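Local coordinates for putative uncharacterized protein (Chaetomium thermophilum, PDB 4X2H), which is of uncharacterised function but carries an NTF2 domain and, seen bound to a second protein chain, probably acts as a partner subunit, as NTF2-like nuclear transport proteins do, at residues 13-18 / 23-28; 57-62 / 176-181; 108-113 / 118-123. All coordinates share one frame; numbering follows the deposited sequence.

Interaction 1: residues 13-18 / 23-28; sequences EWYYRQ and KPVASG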
loop_
_atom_site.group_PDB
_atom_site.type_symbol
_atom_site.label_atom_id
_atom_site.label_comp_id
_atom_site.label_asym_id
_atom_site.label_seq_id
_atom_site.Cartn_x
_atom_site.Cartn_y
_atom_site.Cartn_z
ATOM N N GLU B 13 -14.303 -2.738 -1.993
ATOM C CA GLU B 13 -15.512 -3.093 -2.719
ATOM C C GLU B 13 -16.246 -1.825 -3.139
ATOM O O GLU B 13 -16.724 -1.724 -4.262
ATOM C CB GLU B 13 -16.414 -3.987 -1.865
ATOM C CG GLU B 13 -17.564 -4.629 -2.629
ATOM C CD GLU B 13 -18.362 -5.602 -1.777
ATOM O OE1 GLU B 13 -17.790 -6.166 -0.819
ATOM O OE2 GLU B 13 -19.561 -5.804 -2.065
ATOM N N TRP B 14 -16.307 -0.847 -2.242
ATOM C CA TRP B 14 -17.003 0.402 -2.532
ATOM C C TRP B 14 -16.289 1.216 -3.608
ATOM O O TRP B 14 -16.896 1.626 -4.593
ATOM C CB TRP B 14 -17.144 1.259 -1.270
ATOM C CG TRP B 14 -17.676 2.627 -1.586
ATOM C CD1 TRP B 14 -18.975 2.962 -1.818
ATOM C CD2 TRP B 14 -16.919 3.837 -1.722
ATOM N NE1 TRP B 14 -19.076 4.302 -2.096
ATOM C CE2 TRP B 14 -17.828 4.863 -2.043
ATOM C CE3 TRP B 14 -15.560 4.149 -1.616
ATOM C CZ2 TRP B 14 -17.427 6.177 -2.252
ATOM C CZ3 TRP B 14 -15.160 5.460 -1.823
ATOM C CH2 TRP B 14 -16.091 6.457 -2.141
ATOM N N TYR B 15 -14.998 1.447 -3.399
ATOM C CA TYR B 15 -14.211 2.349 -4.231
ATOM C C TYR B 15 -14.202 1.938 -5.709
ATOM O O TYR B 15 -14.511 2.735 -6.596
ATOM C CB TYR B 15 -12.780 2.417 -3.685
ATOM C CG TYR B 15 -11.866 3.335 -4.456
ATOM C CD1 TYR B 15 -11.758 4.681 -4.129
ATOM C CD2 TYR B 15 -11.105 2.857 -5.513
ATOM C CE1 TYR B 15 -10.923 5.524 -4.842
ATOM C CE2 TYR B 15 -10.268 3.688 -6.222
ATOM C CZ TYR B 15 -10.182 5.021 -5.889
ATOM O OH TYR B 15 -9.344 5.846 -6.603
ATOM N N TYR B 16 -13.863 0.689 -5.979
ATOM C CA TYR B 16 -13.763 0.247 -7.363
ATOM C C TYR B 16 -15.138 -0.003 -7.984
ATOM O O TYR B 16 -15.281 0.024 -9.203
ATOM C CB TYR B 16 -12.858 -0.984 -7.436
ATOM C CG TYR B 16 -11.438 -0.629 -7.035
ATOM C CD1 TYR B 16 -10.578 -0.006 -7.928
ATOM C CD2 TYR B 16 -10.979 -0.869 -5.747
ATOM C CE1 TYR B 16 -9.289 0.344 -7.557
ATOM C CE2 TYR B 16 -9.702 -0.521 -5.367
ATOM C CZ TYR B 16 -8.859 0.083 -6.271
ATOM O OH TYR B 16 -7.586 0.430 -5.877
ATOM N N ARG B 17 -16.162 -0.200 -7.157
ATOM C CA ARG B 17 -17.525 -0.286 -7.677
ATOM C C ARG B 17 -17.965 1.081 -8.209
ATOM O O ARG B 17 -18.614 1.164 -9.250
ATOM C CB ARG B 17 -18.500 -0.778 -6.602
ATOM C CG ARG B 17 -19.900 -1.092 -7.125
ATOM C CD ARG B 17 -20.934 -1.128 -6.006
ATOM N NE ARG B 17 -20.397 -1.705 -4.773
ATOM C CZ ARG B 17 -20.534 -1.178 -3.556
ATOM N NH1 ARG B 17 -21.200 -0.044 -3.369
ATOM N NH2 ARG B 17 -19.998 -1.792 -2.510
ATOM N N GLN B 18 -17.616 2.151 -7.498
ATOM C CA GLN B 18 -17.965 3.499 -7.949
ATOM C C GLN B 18 -17.328 3.778 -9.309
ATOM O O GLN B 18 -17.994 4.234 -10.239
ATOM C CB GLN B 18 -17.515 4.570 -6.945
ATOM C CG GLN B 18 -18.069 4.433 -5.527
ATOM C CD GLN B 18 -19.513 3.961 -5.486
ATOM O OE1 GLN B 18 -19.802 2.821 -5.109
ATOM N NE2 GLN B 18 -20.427 4.836 -5.872
ATOM N N LYS B 23 -19.322 6.399 -11.179
ATOM C CA LYS B 23 -19.763 7.244 -10.074
ATOM C C LYS B 23 -18.548 7.874 -9.398
ATOM O O LYS B 23 -17.441 7.353 -9.507
ATOM C CB LYS B 23 -20.581 6.426 -9.079
ATOM C CG LYS B 23 -21.934 5.990 -9.625
ATOM C CD LYS B 23 -22.580 4.936 -8.746
ATOM C CE LYS B 23 -23.936 4.517 -9.295
ATOM N NZ LYS B 23 -24.442 3.288 -8.625
ATOM N N PRO B 24 -18.746 9.004 -8.704
ATOM C CA PRO B 24 -17.613 9.700 -8.079
ATOM C C PRO B 24 -17.102 9.020 -6.811
ATOM O O PRO B 24 -17.887 8.415 -6.078
ATOM C CB PRO B 24 -18.189 11.082 -7.757
ATOM C CG PRO B 24 -19.644 10.845 -7.581
ATOM C CD PRO B 24 -20.009 9.747 -8.541
ATOM N N VAL B 25 -15.799 9.124 -6.562
ATOM C CA VAL B 25 -15.202 8.583 -5.341
ATOM C C VAL B 25 -14.746 9.685 -4.383
ATOM O O VAL B 25 -14.187 9.393 -3.332
ATOM C CB VAL B 25 -13.997 7.664 -5.655
ATOM C CG1 VAL B 25 -14.459 6.407 -6.376
ATOM C CG2 VAL B 25 -12.941 8.399 -6.474
ATOM N N ALA B 26 -15.004 10.943 -4.734
ATOM C CA ALA B 26 -14.522 12.075 -3.938
ATOM C C ALA B 26 -15.044 12.049 -2.498
ATOM O O ALA B 26 -14.381 12.537 -1.578
ATOM C CB ALA B 26 -14.906 13.386 -4.608
ATOM N N SER B 27 -16.226 11.478 -2.300
ATOM C CA SER B 27 -16.818 11.415 -0.967
ATOM C C SER B 27 -16.042 10.468 -0.050
ATOM O O SER B 27 -16.249 10.466 1.166
ATOM C CB SER B 27 -18.281 10.978 -1.048
ATOM O OG SER B 27 -18.388 9.603 -1.360
ATOM N N GLY B 28 -15.146 9.675 -0.631
ATOM C CA GLY B 28 -14.336 8.743 0.138
ATOM C C GLY B 28 -13.044 9.344 0.671
ATOM O O GLY B 28 -12.267 8.657 1.331
#
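Gln18, Val25 and Trp14 bury the most surface where the last turns of helix 3-20 meet the chain that doubles back after it. The methylene CB of Gln18 rests 3.6 Å from Val25 CG1, and with CG anti to its carbonyl carbon (chi1 -58°), Gln18 lays that CG methylene over one face of the Trp14 indole, 3.4 Å above the plane. Gln18 O accepts a nearly straight hydrogen bond from Lys23 N (2.7 Å, 166°), which fixes the start of the return. Val25 packs against the helix between Gln18 CB and the Tyr15 ring: its CG1 makes a CH-pi contact over the phenol face, 4.3 Å from the ring centroid, while CB lies 3.8 Å from Tyr15 CE1. Trp14, with CG anti to the backbone N (chi1 172°), brings the six-membered end of its indole against the short 3-10 turn. There CH2 meets Val25 O at the ring edge, at 3.7 Å, and packs on Gly28 CA. That same carbonyl accepts a bond from Gly28 N. Ser27 OG stands 3.7 Å from Trp14 CZ2. Helix 56-66 also packs on the loop, through Trp59 against Val25. The contact thus folds the connection back along the long N-terminal helix of an NTF2-like domain.

Interaction 2: residues 57-62 / 176-181; sequences EEWDTM and ASHKYR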
loop_
_atom_site.group_PDB
_atom_site.type_symbol
_atom_site.label_atom_id
_atom_site.label_comp_id
_atom_site.label_asym_id
_atom_site.label_seq_id
_atom_site.Cartn_x
_atom_site.Cartn_y
_atom_site.Cartn_z
ATOM N N GLU B 57 -11.945 15.825 -6.449
ATOM C CA GLU B 57 -12.840 16.213 -7.535
ATOM C C GLU B 57 -12.129 16.161 -8.882
ATOM O O GLU B 57 -12.707 15.728 -9.882
ATOM C CB GLU B 57 -13.401 17.619 -7.300
ATOM C CG GLU B 57 -14.524 17.687 -6.265
ATOM C CD GLU B 57 -14.037 17.551 -4.831
ATOM O OE1 GLU B 57 -14.891 17.352 -3.940
ATOM O OE2 GLU B 57 -12.814 17.651 -4.584
ATOM N N GLU B 58 -10.875 16.602 -8.910
ATOM C CA GLU B 58 -10.101 16.573 -10.144
ATOM C C GLU B 58 -9.809 15.132 -10.551
ATOM O O GLU B 58 -9.863 14.787 -11.733
ATOM C CB GLU B 58 -8.796 17.359 -9.995
ATOM C CG GLU B 58 -7.971 17.398 -11.275
ATOM C CD GLU B 58 -6.734 18.268 -11.165
ATOM O OE1 GLU B 58 -5.885 18.200 -12.080
ATOM O OE2 GLU B 58 -6.609 19.021 -10.174
ATOM N N TRP B 59 -9.505 14.292 -9.569
ATOM C CA TRP B 59 -9.288 12.870 -9.811
ATOM C C TRP B 59 -10.532 12.233 -10.429
ATOM O O TRP B 59 -10.423 11.445 -11.364
ATOM C CB TRP B 59 -8.891 12.182 -8.501
ATOM C CG TRP B 59 -8.873 10.673 -8.505
ATOM C CD1 TRP B 59 -9.400 9.855 -7.546
ATOM C CD2 TRP B 59 -8.287 9.806 -9.489
ATOM N NE1 TRP B 59 -9.184 8.541 -7.869
ATOM C CE2 TRP B 59 -8.501 8.481 -9.057
ATOM C CE3 TRP B 59 -7.603 10.020 -10.690
ATOM C CZ2 TRP B 59 -8.064 7.379 -9.784
ATOM C CZ3 TRP B 59 -7.175 8.921 -11.415
ATOM C CH2 TRP B 59 -7.399 7.619 -10.956
ATOM N N ASP B 60 -11.715 12.586 -9.929
ATOM C CA ASP B 60 -12.959 12.105 -10.531
ATOM C C ASP B 60 -13.067 12.540 -11.997
ATOM O O ASP B 60 -13.530 11.780 -12.855
ATOM C CB ASP B 60 -14.174 12.608 -9.743
ATOM C CG ASP B 60 -14.577 11.666 -8.611
ATOM O OD1 ASP B 60 -14.449 10.434 -8.776
ATOM O OD2 ASP B 60 -15.036 12.159 -7.555
ATOM N N THR B 61 -12.625 13.760 -12.287
ATOM C CA THR B 61 -12.674 14.277 -13.653
ATOM C C THR B 61 -11.696 13.528 -14.554
ATOM O O THR B 61 -12.005 13.222 -15.709
ATOM C CB THR B 61 -12.367 15.785 -13.689
ATOM O OG1 THR B 61 -13.375 16.488 -12.957
ATOM C CG2 THR B 61 -12.335 16.311 -15.120
ATOM N N MET B 62 -10.518 13.226 -14.020
ATOM C CA MET B 62 -9.508 12.482 -14.764
ATOM C C MET B 62 -10.008 11.081 -15.111
ATOM O O MET B 62 -9.749 10.572 -16.207
ATOM C CB MET B 62 -8.211 12.407 -13.958
ATOM C CG MET B 62 -7.529 13.759 -13.796
ATOM S SD MET B 62 -6.236 13.780 -12.541
ATOM C CE MET B 62 -5.035 12.668 -13.259
ATOM N N ALA B 176 -6.813 9.578 3.283
ATOM C CA ALA B 176 -5.947 10.707 3.622
ATOM C C ALA B 176 -4.817 10.851 2.611
ATOM O O ALA B 176 -4.359 11.960 2.334
ATOM C CB ALA B 176 -5.381 10.533 5.011
ATOM N N SER B 177 -4.359 9.717 2.090
ATOM C CA SER B 177 -3.345 9.681 1.034
ATOM C C SER B 177 -3.706 8.606 0.028
ATOM O O SER B 177 -4.308 7.591 0.382
ATOM C CB SER B 177 -1.945 9.405 1.595
ATOM O OG SER B 177 -1.473 10.472 2.393
ATOM N N HIS B 178 -3.313 8.830 -1.221
ATOM C CA HIS B 178 -3.626 7.922 -2.306
ATOM C C HIS B 178 -2.561 8.050 -3.377
ATOM O O HIS B 178 -2.296 9.152 -3.848
ATOM C CB HIS B 178 -5.007 8.235 -2.884
ATOM C CG HIS B 178 -5.364 7.432 -4.095
ATOM N ND1 HIS B 178 -6.318 7.842 -4.998
ATOM C CD2 HIS B 178 -4.903 6.242 -4.550
ATOM C CE1 HIS B 178 -6.431 6.942 -5.960
ATOM N NE2 HIS B 178 -5.581 5.962 -5.713
ATOM N N LYS B 179 -1.937 6.930 -3.730
ATOM C CA LYS B 179 -1.054 6.873 -4.887
ATOM C C LYS B 179 -1.543 5.811 -5.851
ATOM O O LYS B 179 -1.747 4.656 -5.474
ATOM C CB LYS B 179 0.388 6.566 -4.494
ATOM C CG LYS B 179 0.975 7.498 -3.467
ATOM C CD LYS B 179 2.389 7.067 -3.125
ATOM C CE LYS B 179 3.051 8.018 -2.150
ATOM N NZ LYS B 179 3.064 9.414 -2.667
ATOM N N TYR B 180 -1.706 6.221 -7.100
ATOM C CA TYR B 180 -2.157 5.339 -8.163
ATOM C C TYR B 180 -1.048 5.146 -9.176
ATOM O O TYR B 180 -0.392 6.108 -9.574
ATOM C CB TYR B 180 -3.396 5.923 -8.831
ATOM C CG TYR B 180 -3.876 5.190 -10.060
ATOM C CD1 TYR B 180 -3.358 5.488 -11.313
ATOM C CD2 TYR B 180 -4.867 4.228 -9.971
ATOM C CE1 TYR B 180 -3.810 4.836 -12.441
ATOM C CE2 TYR B 180 -5.327 3.570 -11.094
ATOM C CZ TYR B 180 -4.796 3.876 -12.323
ATOM O OH TYR B 180 -5.261 3.218 -13.438
ATOM N N ARG B 181 -0.843 3.895 -9.574
ATOM C CA ARG B 181 0.079 3.557 -10.649
ATOM C C ARG B 181 -0.548 2.522 -11.560
ATOM O O ARG B 181 -1.110 1.532 -11.097
ATOM C CB ARG B 181 1.403 3.028 -10.098
ATOM C CG ARG B 181 2.370 4.113 -9.663
ATOM C CD ARG B 181 3.001 4.794 -10.880
ATOM N NE ARG B 181 3.847 5.921 -10.507
ATOM C CZ ARG B 181 4.376 6.774 -11.378
ATOM N NH1 ARG B 181 4.142 6.631 -12.678
ATOM N NH2 ARG B 181 5.139 7.769 -10.952
#
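Trp59 reaches from helix 56-66 to the sheet and meets two rings of strand 173-182, His178 at its pyrrole side and Tyr180 at its benzo side. A chi1 of 169°, which sets CG opposite the backbone N, carries the indole off the helix toward the strand, whose nearest CA, that of Tyr180, is still 10.5 Å from the CA of Trp59. His178 turns an edge toward the indole face in an offset edge-to-face pair: the imidazole and the five-membered ring lie 5.3 Å apart between centroids with planes at 69°, and His178 CE1 comes within 3.7 Å of Trp59 NE1. Tyr180, two residues on and so on the same face of the strand, presents a ring face instead. Trp59 CH2 sits above its centre, 4.3 Å from the plane, and the two planes meet obliquely at 49°.

Polar partners outside the two segments set how these rings are turned. Trp59 NE1 donates to Tyr15 OH. His178 is held at both nitrogens, ND1 by Tyr29 OH and NE2 by Asp151 OD1, which fixes the rotation of the imidazole, and Phe153 stacks on it; Tyr180 OH pairs with Tyr87 OH. Trp59 and Tyr180 also pack on apolar side chains of the other protein chain, so the cluster lies close to the interface. Such an aromatic cluster, built from a helix and one face of the sheet, is consistent with the cone-like core of the NTF2 fold, in which helices pack on a curved sheet.

Interaction 3: residues 108-113 / 118-123; sequences RMIEQH and GVRMMM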
loop_
_atom_site.group_PDB
_atom_site.type_symbol
_atom_site.label_atom_id
_atom_site.label_comp_id
_atom_site.label_asym_id
_atom_site.label_seq_id
_atom_site.Cartn_x
_atom_site.Cartn_y
_atom_site.Cartn_z
ATOM N N ARG B 108 -14.795 11.127 23.345
ATOM C CA ARG B 108 -15.481 9.902 23.742
ATOM C C ARG B 108 -14.933 8.685 23.001
ATOM O O ARG B 108 -14.925 7.577 23.537
ATOM C CB ARG B 108 -16.989 10.029 23.491
ATOM C CG ARG B 108 -17.354 10.175 22.023
ATOM C CD ARG B 108 -18.845 10.374 21.808
ATOM N NE ARG B 108 -19.139 10.644 20.401
ATOM C CZ ARG B 108 -19.179 11.858 19.853
ATOM N NH1 ARG B 108 -18.957 12.941 20.591
ATOM N NH2 ARG B 108 -19.444 11.990 18.558
ATOM N N MET B 109 -14.468 8.894 21.774
ATOM C CA MET B 109 -13.952 7.795 20.965
ATOM C C MET B 109 -12.591 7.344 21.471
ATOM O O MET B 109 -12.225 6.177 21.333
ATOM C CB MET B 109 -13.860 8.207 19.495
ATOM C CG MET B 109 -15.210 8.317 18.808
ATOM S SD MET B 109 -16.062 6.730 18.707
ATOM C CE MET B 109 -15.047 5.876 17.498
ATOM N N ILE B 110 -11.841 8.271 22.058
ATOM C CA ILE B 110 -10.553 7.936 22.644
ATOM C C ILE B 110 -10.765 7.175 23.950
ATOM O O ILE B 110 -10.105 6.166 24.194
ATOM C CB ILE B 110 -9.701 9.199 22.886
ATOM C CG1 ILE B 110 -9.339 9.837 21.539
ATOM C CG2 ILE B 110 -8.431 8.855 23.671
ATOM C CD1 ILE B 110 -8.617 11.164 21.642
ATOM N N GLU B 111 -11.688 7.656 24.778
ATOM C CA GLU B 111 -11.974 7.011 26.055
ATOM C C GLU B 111 -12.564 5.613 25.875
ATOM O O GLU B 111 -12.191 4.683 26.590
ATOM C CB GLU B 111 -12.939 7.862 26.891
ATOM C CG GLU B 111 -13.202 7.291 28.284
ATOM C CD GLU B 111 -14.207 8.101 29.088
ATOM O OE1 GLU B 111 -15.369 8.231 28.642
ATOM O OE2 GLU B 111 -13.835 8.606 30.169
ATOM N N GLN B 112 -13.484 5.466 24.927
ATOM C CA GLN B 112 -14.233 4.217 24.781
ATOM C C GLN B 112 -13.502 3.143 23.987
ATOM O O GLN B 112 -13.788 1.955 24.143
ATOM C CB GLN B 112 -15.585 4.485 24.121
ATOM C CG GLN B 112 -16.660 4.890 25.108
ATOM C CD GLN B 112 -17.549 5.996 24.587
ATOM O OE1 GLN B 112 -18.006 5.959 23.444
ATOM N NE2 GLN B 112 -17.793 6.995 25.424
ATOM N N HIS B 113 -12.566 3.555 23.140
ATOM C CA HIS B 113 -11.870 2.611 22.275
ATOM C C HIS B 113 -10.369 2.663 22.462
ATOM O O HIS B 113 -9.698 3.589 22.011
ATOM C CB HIS B 113 -12.243 2.873 20.820
ATOM C CG HIS B 113 -13.704 2.716 20.554
ATOM N ND1 HIS B 113 -14.345 1.498 20.638
ATOM C CD2 HIS B 113 -14.658 3.622 20.238
ATOM C CE1 HIS B 113 -15.627 1.660 20.372
ATOM N NE2 HIS B 113 -15.845 2.939 20.127
ATOM N N GLY B 118 -9.673 -1.977 17.671
ATOM C CA GLY B 118 -9.780 -2.021 16.224
ATOM C C GLY B 118 -10.767 -1.030 15.635
ATOM O O GLY B 118 -11.446 -1.339 14.656
ATOM N N VAL B 119 -10.842 0.160 16.220
ATOM C CA VAL B 119 -11.734 1.206 15.725
ATOM C C VAL B 119 -10.931 2.428 15.272
ATOM O O VAL B 119 -11.110 2.915 14.156
ATOM C CB VAL B 119 -12.763 1.611 16.807
ATOM C CG1 VAL B 119 -13.559 2.850 16.389
ATOM C CG2 VAL B 119 -13.707 0.446 17.081
ATOM N N ARG B 120 -10.044 2.910 16.136
ATOM C CA ARG B 120 -9.269 4.111 15.852
ATOM C C ARG B 120 -8.016 3.759 15.061
ATOM O O ARG B 120 -6.891 4.004 15.504
ATOM C CB ARG B 120 -8.907 4.833 17.153
ATOM C CG ARG B 120 -10.130 5.339 17.897
ATOM C CD ARG B 120 -9.783 6.307 19.016
ATOM N NE ARG B 120 -9.044 5.666 20.106
ATOM C CZ ARG B 120 -7.744 5.823 20.346
ATOM N NH1 ARG B 120 -6.992 6.604 19.579
ATOM N NH2 ARG B 120 -7.188 5.191 21.370
ATOM N N MET B 121 -8.236 3.200 13.876
ATOM C CA MET B 121 -7.164 2.675 13.037
ATOM C C MET B 121 -6.787 3.611 11.904
ATOM O O MET B 121 -7.648 4.056 11.142
ATOM C CB MET B 121 -7.577 1.337 12.423
ATOM C CG MET B 121 -7.950 0.257 13.413
ATOM S SD MET B 121 -8.410 -1.266 12.558
ATOM C CE MET B 121 -9.917 -0.774 11.728
ATOM N N MET B 122 -5.491 3.890 11.792
ATOM C CA MET B 122 -4.921 4.460 10.584
ATOM C C MET B 122 -4.306 3.305 9.806
ATOM O O MET B 122 -3.447 2.593 10.331
ATOM C CB MET B 122 -3.873 5.519 10.907
ATOM C CG MET B 122 -3.160 6.085 9.706
ATOM S SD MET B 122 -1.909 7.273 10.235
ATOM C CE MET B 122 -2.465 8.730 9.361
ATOM N N MET B 123 -4.752 3.113 8.571
ATOM C CA MET B 123 -4.369 1.936 7.800
ATOM C C MET B 123 -3.605 2.270 6.532
ATOM O O MET B 123 -3.898 3.254 5.855
ATOM C CB MET B 123 -5.611 1.124 7.435
ATOM C CG MET B 123 -6.233 0.407 8.622
ATOM S SD MET B 123 -7.891 -0.211 8.292
ATOM C CE MET B 123 -8.812 1.324 8.179
HETATM O O HOH W 1 -7.920 4.782 24.589
#
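Arg120 grips the backbone carbonyl of His113, the first residue past the end of helix 107-112, side-on with two nitrogens. NE reaches His113 O at 2.9 Å (153°) and NH2 reaches the same oxygen at 3.0 Å (141°). Both donors lie in the carbonyl plane, and the oxygen lies in the guanidinium plane. The bend at chi3 (-67°) turns the guanidinium back across the helix end. A water takes a 2.6 Å hydrogen bond with Ile110 O and a weak one with Arg120 NH2, linking the side chain to the last helical turn. The group also forms a salt bridge from NH2 to Asp100 and a hydrogen bond from NH1 to Tyr101 O. Packing continues along the side chain: Arg120 CD lies 3.4 Å from Met109 O and Ile110 CA covers one face of the guanidinium.

Val119 supplies the apolar half. Its CG2 sits over the imidazole of His113 in a CH-pi contact, 4.0 Å from the ring centroid, with Gln112 CB over the opposite face. Met109, folded at chi2 and chi3, brings CE to 3.5 Å from Val119 CG1. The imidazole is further held by Glu163 at NE2 and weakly by Asp117 at ND1. A cation fixed by Asp100 beside the carboxyl end of a short helix should be electrostatically favourable there, and the paired hydrogen bonds to one carbonyl oxygen tie the helix end to the inverse gamma turn centred on Arg120 that leads into strand 122-135.

In the fold
The contacts come in order along the chain in part only: interaction 1 closes before the others open, while interaction 3 is nested inside the long loop closed by interaction 2. Interactions 1 and 2 are neighbours, with centres 11 Å apart, and join directly, since Asp60 OD1 accepts from Val25 N; together they bind helix 3-20, helix 56-66 and strand 173-182 into one core. The centres of interactions 2 and 3 are about 27 Å apart, though their nearest atoms come within about 6 Å; interaction 3 lies on the opposite side of the chain's centre, reaching the same sheet through strand 122-135. Interactions 1 and 2 thus belong to the helix-covered core, whereas interaction 3 joins a short helix to a strand's start.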